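Local coordinates for N-acetyltransferase domain-containing protein (Deinococcus radiodurans, PDB 3S6F) that binds coenzyme A and calcium and probably transfers an acetyl group from acetyl-CoA to an amine of unknown identity, at residues G25-G30 / I61-A66; A66-D69 / A73-I76; V49-R54 / M95-T100. All blocks are in the same frame, centred on the assembly; numbering follows the deposited sequence. Where two conformers were deposited one is given.

Interaction 1. Residues G25-G30 / I61-A66; sequences GGFFEG and IGFVNA
F27, in an irregular loop, lies against residues I61-A66 of strand 60-68 in the GNAT sheet, at a classic beta bulge where I61 and G62 both face A53 of the neighbouring strand 49-54. The contact is an edge-to-face aromatic pair: the F63 ring presents its CD1-CE1 edge to the face of F27, with centroids 4.9 Å apart and planes at 87°. CD1 of F63 sits over the centre of the F27 ring, 3.6 Å above its plane, and F63 CE1 comes to 3.6 Å from F27 CD1. In F63, chi1 of 78° sets CG between the backbone N and the carbonyl carbon, which turns that edge of the ring to F27. F28 follows, its ring meeting W31 edge-to-face, while its backbone N is hydrogen-bonded to E80 OE1. Coenzyme A lies about 7 Å from the side chain of F27. With an alanine at F27 the F63 edge would probably lose the face it packs on and a gap would open beside G62. At its far end the F27 ring abuts the bulge itself, CZ lying 3.6 Å from the backbone N of G62, which is in the plane of the ring.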
loop_
_atom_site.group_PDB
_atom_site.type_symbol
_atom_site.label_atom_id
_atom_site.label_comp_id
_atom_site.label_asym_id
_atom_site.label_seq_id
_atom_site.Cartn_x
_atom_site.Cartn_y
_atom_site.Cartn_z
ATOM N N GLY A 25 5.761 0.048 -23.301
ATOM C CA GLY A 25 6.772 -0.960 -23.382
ATOM C C GLY A 25 8.090 -0.531 -22.765
ATOM O O GLY A 25 8.369 0.663 -22.598
ATOM N N GLY A 26 8.926 -1.517 -22.421
ATOM C CA GLY A 26 10.266 -1.275 -21.901
ATOM C C GLY A 26 10.462 -1.263 -20.402
ATOM O O GLY A 26 11.550 -0.929 -19.953
ATOM N N PHE A 27 9.417 -1.588 -19.639
ATOM C CA PHE A 27 9.484 -1.619 -18.185
ATOM C C PHE A 27 9.689 -3.039 -17.695
ATOM O O PHE A 27 9.772 -4.007 -18.468
ATOM C CB PHE A 27 8.257 -0.925 -17.603
ATOM C CG PHE A 27 8.275 0.538 -17.857
ATOM C CD1 PHE A 27 9.175 1.351 -17.188
ATOM C CD2 PHE A 27 7.447 1.123 -18.793
ATOM C CE1 PHE A 27 9.249 2.701 -17.453
ATOM C CE2 PHE A 27 7.502 2.488 -19.023
ATOM C CZ PHE A 27 8.420 3.265 -18.354
ATOM N N PHE A 28 9.819 -3.145 -16.383
ATOM C CA PHE A 28 10.030 -4.422 -15.686
ATOM C C PHE A 28 11.353 -5.042 -16.091
ATOM O O PHE A 28 11.486 -6.270 -16.204
ATOM C CB PHE A 28 8.853 -5.368 -15.865
ATOM C CG PHE A 28 7.544 -4.729 -15.473
ATOM C CD1 PHE A 28 7.192 -4.588 -14.124
ATOM C CD2 PHE A 28 6.655 -4.310 -16.449
ATOM C CE1 PHE A 28 6.012 -4.020 -13.759
ATOM C CE2 PHE A 28 5.460 -3.762 -16.076
ATOM C CZ PHE A 28 5.152 -3.612 -14.729
ATOM N N GLU A 29 12.383 -4.218 -16.159
ATOM C CA GLU A 29 13.725 -4.687 -16.470
ATOM C C GLU A 29 14.125 -5.689 -15.387
ATOM O O GLU A 29 13.983 -5.439 -14.173
ATOM C CB GLU A 29 14.735 -3.522 -16.545
ATOM C CG GLU A 29 16.143 -3.945 -17.048
ATOM C CD GLU A 29 17.272 -2.913 -16.752
ATOM O OE1 GLU A 29 16.976 -1.725 -16.486
ATOM O OE2 GLU A 29 18.487 -3.267 -16.829
ATOM N N GLY A 30 14.613 -6.856 -15.787
ATOM C CA GLY A 30 15.049 -7.857 -14.818
ATOM C C GLY A 30 13.957 -8.756 -14.271
ATOM O O GLY A 30 14.263 -9.707 -13.531
ATOM N N ILE A 61 8.837 6.823 -20.433
ATOM C CA ILE A 61 10.158 6.338 -20.078
ATOM C C ILE A 61 10.380 6.255 -18.567
ATOM O O ILE A 61 11.394 5.738 -18.126
ATOM C CB ILE A 61 11.314 7.058 -20.827
ATOM C CG1 ILE A 61 11.299 8.555 -20.536
ATOM C CG2 ILE A 61 11.255 6.791 -22.349
ATOM C CD1 ILE A 61 11.694 8.983 -19.115
ATOM N N GLY A 62 9.390 6.694 -17.773
ATOM C CA GLY A 62 9.435 6.477 -16.327
ATOM C C GLY A 62 8.049 6.511 -15.797
ATOM O O GLY A 62 7.192 7.233 -16.340
ATOM N N PHE A 63 7.798 5.788 -14.700
ATOM C CA PHE A 63 6.484 5.852 -14.056
ATOM C C PHE A 63 6.634 5.530 -12.607
ATOM O O PHE A 63 7.602 4.909 -12.151
ATOM C CB PHE A 63 5.439 4.923 -14.714
ATOM C CG PHE A 63 5.582 3.467 -14.343
ATOM C CD1 PHE A 63 6.483 2.654 -14.968
ATOM C CD2 PHE A 63 4.822 2.960 -13.308
ATOM C CE1 PHE A 63 6.625 1.340 -14.579
ATOM C CE2 PHE A 63 4.936 1.635 -12.952
ATOM C CZ PHE A 63 5.857 0.842 -13.558
ATOM N N VAL A 64 5.607 5.908 -11.848
ATOM C CA VAL A 64 5.430 5.523 -10.444
ATOM C C VAL A 64 3.932 5.408 -10.212
ATOM O O VAL A 64 3.148 6.213 -10.741
ATOM C CB VAL A 64 6.074 6.549 -9.501
ATOM C CG1 VAL A 64 5.492 7.956 -9.673
ATOM C CG2 VAL A 64 6.031 6.112 -8.058
ATOM N N ASN A 65 3.516 4.435 -9.409
ATOM C CA ASN A 65 2.115 4.322 -9.032
ATOM C C ASN A 65 1.959 4.328 -7.524
ATOM O O ASN A 65 2.921 4.148 -6.775
ATOM C CB ASN A 65 1.429 3.087 -9.650
ATOM C CG ASN A 65 1.922 1.756 -9.072
ATOM O OD1 ASN A 65 3.077 1.639 -8.677
ATOM N ND2 ASN A 65 1.048 0.744 -9.119
ATOM N N ALA A 66 0.710 4.467 -7.069
ATOM C CA ALA A 66 0.434 4.482 -5.645
ATOM C C ALA A 66 -0.971 3.952 -5.389
ATOM O O ALA A 66 -1.923 4.227 -6.146
ATOM C CB ALA A 66 0.601 5.866 -5.026
#

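Interaction 2. Residues A66-D69 / A73-I76; sequences ALSD and AASI
L67 and S75 form an antiparallel hydrogen-bonded pair in the beta hairpin of strands 60-68 and 73-81, with L67 N giving a 2.8 Å bond to S75 O and S75 N returning one of 2.9 Å to L67 O. Their side chains share a face of the sheet. In the conformer described, chi1 of 68° places the S75 hydroxyl between its backbone N and carbonyl carbon, alongside the leucine, with OG 3.6 Å from L67 CD1; there OG is hydrogen-bonded to S75 OG of the second subunit. On the other face S68 and A74 make a non-hydrogen-bonded pair with CA atoms 4.1 Å apart. Chi1 of -175° swings S68 OG away from its own N, within 3.9 Å of A74 CB, and the hydroxyl bonds to G70 N in the turn. D69 closes the hairpin twice: its N bonds to A73 O, and its OD1 takes A73 N at 3.0 Å, on the syn side but 32° out of the carboxylate plane. OD1 also accepts from I71 N and L72 N. Three backbone N-H groups thus converge on one buried carboxylate oxygen, which would probably stabilise the negative charge of D69.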
loop_
_atom_site.group_PDB
_atom_site.type_symbol
_atom_site.label_atom_id
_atom_site.label_comp_id
_atom_site.label_asym_id
_atom_site.label_seq_id
_atom_site.Cartn_x
_atom_site.Cartn_y
_atom_site.Cartn_z
ATOM N N ALA A 66 0.710 4.467 -7.069
ATOM C CA ALA A 66 0.434 4.482 -5.645
ATOM C C ALA A 66 -0.971 3.952 -5.389
ATOM O O ALA A 66 -1.923 4.227 -6.146
ATOM C CB ALA A 66 0.601 5.866 -5.026
ATOM N N LEU A 67 -1.085 3.259 -4.267
ATOM C CA LEU A 67 -2.358 2.848 -3.665
ATOM C C LEU A 67 -2.646 3.815 -2.541
ATOM O O LEU A 67 -1.718 4.287 -1.878
ATOM C CB LEU A 67 -2.232 1.431 -3.095
ATOM C CG LEU A 67 -1.531 0.396 -3.987
ATOM C CD1 LEU A 67 -1.443 -0.942 -3.237
ATOM C CD2 LEU A 67 -2.160 0.246 -5.381
ATOM N N SER A 68 -3.915 4.119 -2.268
ATOM C CA SER A 68 -4.238 5.070 -1.218
ATOM C C SER A 68 -5.684 4.904 -0.770
ATOM O O SER A 68 -6.535 4.512 -1.571
ATOM C CB SER A 68 -4.070 6.493 -1.778
ATOM O OG SER A 68 -4.275 7.438 -0.747
ATOM N N ASP A 69 -5.969 5.259 0.493
ATOM C CA ASP A 69 -7.337 5.427 0.949
ATOM C C ASP A 69 -7.763 6.899 1.009
ATOM O O ASP A 69 -8.897 7.164 1.348
ATOM C CB ASP A 69 -7.598 4.698 2.275
ATOM C CG ASP A 69 -6.788 5.181 3.450
ATOM O OD1 ASP A 69 -6.280 6.343 3.417
ATOM O OD2 ASP A 69 -6.631 4.365 4.403
ATOM N N ALA A 73 -3.531 6.559 4.631
ATOM C CA ALA A 73 -2.430 5.746 4.184
ATOM C C ALA A 73 -2.329 5.562 2.683
ATOM O O ALA A 73 -3.333 5.408 2.017
ATOM C CB ALA A 73 -2.455 4.347 4.872
ATOM N N ALA A 74 -1.086 5.459 2.232
ATOM C CA ALA A 74 -0.761 5.179 0.869
ATOM C C ALA A 74 0.483 4.308 0.807
ATOM O O ALA A 74 1.316 4.288 1.715
ATOM C CB ALA A 74 -0.555 6.461 0.070
ATOM N N SER A 75 0.621 3.561 -0.286
ATOM C CA SER A 75 1.852 2.845 -0.552
ATOM C C SER A 75 2.207 2.917 -2.022
ATOM O O SER A 75 1.350 3.088 -2.883
ATOM C CB SER A 75 1.769 1.391 -0.107
ATOM O OG SER A 75 0.843 0.662 -0.930
ATOM N N ILE A 76 3.498 2.762 -2.301
ATOM C CA ILE A 76 4.066 2.958 -3.642
ATOM C C ILE A 76 4.605 1.630 -4.160
ATOM O O ILE A 76 5.710 1.250 -3.796
ATOM C CB ILE A 76 5.142 4.051 -3.642
ATOM C CG1 ILE A 76 4.466 5.412 -3.174
ATOM C CG2 ILE A 76 5.784 4.191 -5.032
ATOM C CD1 ILE A 76 5.391 6.573 -2.902
#

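Interaction 3. Residues V49-R54 / M95-T100; sequences VFVLAR and MRRVLT
Helix 90-102 of the GNAT fold packs across the central sheet, and here its V98 and R97 meet V51 and V49 of strand 49-54. The strand and helix segments run at 148° to each other, their axes approaching to 7.8 Å, and the closest pair of CA atoms is V51 and V98 at 6.0 Å. V51 carries most of the contact. Its CG2 points at the helix backbone, 3.7 Å from V98 N, and also touches V98 CB, while its CG1 lies 4.0 Å from R97 CB. Both methyls reach R97 CB from the same side, CG1 turned anti to the strand N (chi1 -171°) and CG2 placed beside that N. Of the R97 side chain, CB makes the closest approach, 3.9 Å from V51 CG2, and the extended chain then leads away, crossing V51 at about a right angle. Its charged end is occupied elsewhere, NE in a salt bridge with E93 and the guanidinium in a cation-pi contact with F12. At the start of the strand, V49 adds one methyl-to-methyl touch, CG2 against V98 CG2 at 4.0 Å, the latter brought down to the sheet because it stands anti to the helix N. The contact is van der Waals packing, with V51 CG2 lying against the helix backbone and aliphatic carbons around it. V98 also reaches beyond strand 49-54 to V64 and I76 on the next two strands, and V64 packs on V51 in turn, while selenomethionine M95, pointing away from V51, lies on I76 and L79. The helix therefore spans three neighbouring strands, 49-54, 60-68 and 73-81, with V51 beneath it near one side and I76 near the other.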
loop_
_atom_site.group_PDB
_atom_site.type_symbol
_atom_site.label_atom_id
_atom_site.label_comp_id
_atom_site.label_asym_id
_atom_site.label_seq_id
_atom_site.Cartn_x
_atom_site.Cartn_y
_atom_site.Cartn_z
ATOM N N VAL A 49 -3.356 6.927 -7.687
ATOM C CA VAL A 49 -2.707 7.989 -8.445
ATOM C C VAL A 49 -1.457 7.402 -9.070
ATOM O O VAL A 49 -0.918 6.369 -8.626
ATOM C CB VAL A 49 -2.358 9.239 -7.584
ATOM C CG1 VAL A 49 -3.610 9.910 -6.988
ATOM C CG2 VAL A 49 -1.320 8.895 -6.518
ATOM N N PHE A 50 -0.949 8.084 -10.073
ATOM C CA PHE A 50 0.307 7.709 -10.724
ATOM C C PHE A 50 0.881 8.918 -11.422
ATOM O O PHE A 50 0.169 9.906 -11.648
ATOM C CB PHE A 50 0.121 6.526 -11.703
ATOM C CG PHE A 50 -0.815 6.836 -12.815
ATOM C CD1 PHE A 50 -0.384 7.468 -13.977
ATOM C CD2 PHE A 50 -2.160 6.511 -12.716
ATOM C CE1 PHE A 50 -1.261 7.759 -15.000
ATOM C CE2 PHE A 50 -3.028 6.812 -13.748
ATOM C CZ PHE A 50 -2.573 7.436 -14.887
ATOM N N VAL A 51 2.168 8.827 -11.773
ATOM C CA VAL A 51 2.830 9.855 -12.571
ATOM C C VAL A 51 3.622 9.172 -13.683
ATOM O O VAL A 51 4.311 8.197 -13.408
ATOM C CB VAL A 51 3.762 10.774 -11.748
ATOM C CG1 VAL A 51 4.260 11.958 -12.590
ATOM C CG2 VAL A 51 3.073 11.290 -10.476
ATOM N N LEU A 52 3.479 9.663 -14.899
ATOM C CA LEU A 52 4.221 9.227 -16.068
ATOM C C LEU A 52 5.150 10.323 -16.550
ATOM O O LEU A 52 4.757 11.486 -16.582
ATOM C CB LEU A 52 3.251 8.901 -17.232
ATOM C CG LEU A 52 2.069 7.996 -16.904
ATOM C CD1 LEU A 52 1.207 7.743 -18.135
ATOM C CD2 LEU A 52 2.538 6.659 -16.296
ATOM N N ALA A 53 6.334 9.917 -16.995
ATOM C CA ALA A 53 7.310 10.774 -17.662
ATOM C C ALA A 53 7.407 10.312 -19.104
ATOM O O ALA A 53 7.622 9.127 -19.341
ATOM C CB ALA A 53 8.667 10.660 -16.978
ATOM N N ARG A 54 7.184 11.234 -20.042
ATOM C CA ARG A 54 7.067 10.911 -21.465
ATOM C C ARG A 54 8.025 11.762 -22.294
ATOM O O ARG A 54 8.186 12.951 -22.044
ATOM C CB ARG A 54 5.636 11.163 -21.962
ATOM C CG ARG A 54 4.597 10.373 -21.168
ATOM C CD ARG A 54 3.184 10.604 -21.680
ATOM N NE ARG A 54 2.935 9.951 -22.945
ATOM C CZ ARG A 54 1.840 10.086 -23.662
ATOM N NH1 ARG A 54 0.917 10.957 -23.329
ATOM N NH2 ARG A 54 1.696 9.364 -24.742
HETATM N N MSE A 95 9.073 10.564 -7.737
HETATM C CA MSE A 95 8.687 10.403 -6.343
HETATM C C MSE A 95 8.105 11.693 -5.748
HETATM O O MSE A 95 7.061 11.675 -5.083
HETATM C CB MSE A 95 9.877 9.920 -5.512
HETATM C CG MSE A 95 10.217 8.472 -5.677
HETATM SE SE MSE A 95 8.840 7.268 -5.025
HETATM C CE MSE A 95 8.956 7.782 -3.122
ATOM N N ARG A 96 8.768 12.824 -5.984
ATOM C CA ARG A 96 8.215 14.071 -5.470
ATOM C C ARG A 96 6.814 14.319 -6.054
ATOM O O ARG A 96 5.890 14.735 -5.341
ATOM C CB ARG A 96 9.146 15.245 -5.805
ATOM C CG ARG A 96 10.431 15.311 -4.994
ATOM C CD ARG A 96 11.194 16.611 -5.227
ATOM N NE ARG A 96 11.780 16.651 -6.537
ATOM C CZ ARG A 96 12.987 16.159 -6.829
ATOM N NH1 ARG A 96 13.784 15.629 -5.887
ATOM N NH2 ARG A 96 13.377 16.235 -8.088
ATOM N N ARG A 97 6.647 14.072 -7.353
ATOM C CA ARG A 97 5.358 14.311 -7.990
ATOM C C ARG A 97 4.276 13.372 -7.478
ATOM O O ARG A 97 3.144 13.807 -7.312
ATOM C CB ARG A 97 5.497 14.246 -9.501
ATOM C CG ARG A 97 6.209 15.489 -10.053
ATOM C CD ARG A 97 6.528 15.336 -11.516
ATOM N NE ARG A 97 7.136 16.542 -12.075
ATOM C CZ ARG A 97 6.464 17.501 -12.697
ATOM N NH1 ARG A 97 5.156 17.439 -12.888
ATOM N NH2 ARG A 97 7.158 18.528 -13.187
ATOM N N VAL A 98 4.587 12.103 -7.217
ATOM C CA VAL A 98 3.536 11.201 -6.728
ATOM C C VAL A 98 3.152 11.560 -5.287
ATOM O O VAL A 98 1.981 11.465 -4.915
ATOM C CB VAL A 98 3.900 9.713 -6.892
ATOM C CG1 VAL A 98 4.843 9.176 -5.818
ATOM C CG2 VAL A 98 2.615 8.877 -6.964
ATOM N N LEU A 99 4.132 12.035 -4.505
ATOM C CA LEU A 99 3.830 12.472 -3.149
ATOM C C LEU A 99 2.902 13.692 -3.187
ATOM O O LEU A 99 1.965 13.777 -2.393
ATOM C CB LEU A 99 5.118 12.726 -2.348
ATOM C CG LEU A 99 5.947 11.483 -2.050
ATOM C CD1 LEU A 99 7.329 11.876 -1.518
ATOM C CD2 LEU A 99 5.232 10.546 -1.105
ATOM N N THR A 100 3.097 14.582 -4.142
ATOM C CA THR A 100 2.188 15.715 -4.329
ATOM C C THR A 100 0.784 15.215 -4.682
ATOM O O THR A 100 -0.232 15.697 -4.128
ATOM C CB THR A 100 2.712 16.672 -5.377
ATOM O OG1 THR A 100 3.950 17.230 -4.891
ATOM C CG2 THR A 100 1.692 17.771 -5.710
#

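Overall arrangement
Strand 60-68 ties the contacts together: interactions 1 and 2 share A66, and their centres are 18 Å apart. Interaction 3 borders both through backbone pairing, G62 O lying 2.9 Å from A53 N and A66 N 2.9 Å from V49 O. The sheet separates interaction 1 from interaction 3: F63 meets the loop on one face, V64 the helix on the other, V64 CG1 coming within 3.7 Å of V98 CB. Coenzyme A lies about 7 Å from the side chains of both F27 and I76, so interactions 1 and 2 each approach the bound coenzyme A; V98 in interaction 3 is about 11 Å away.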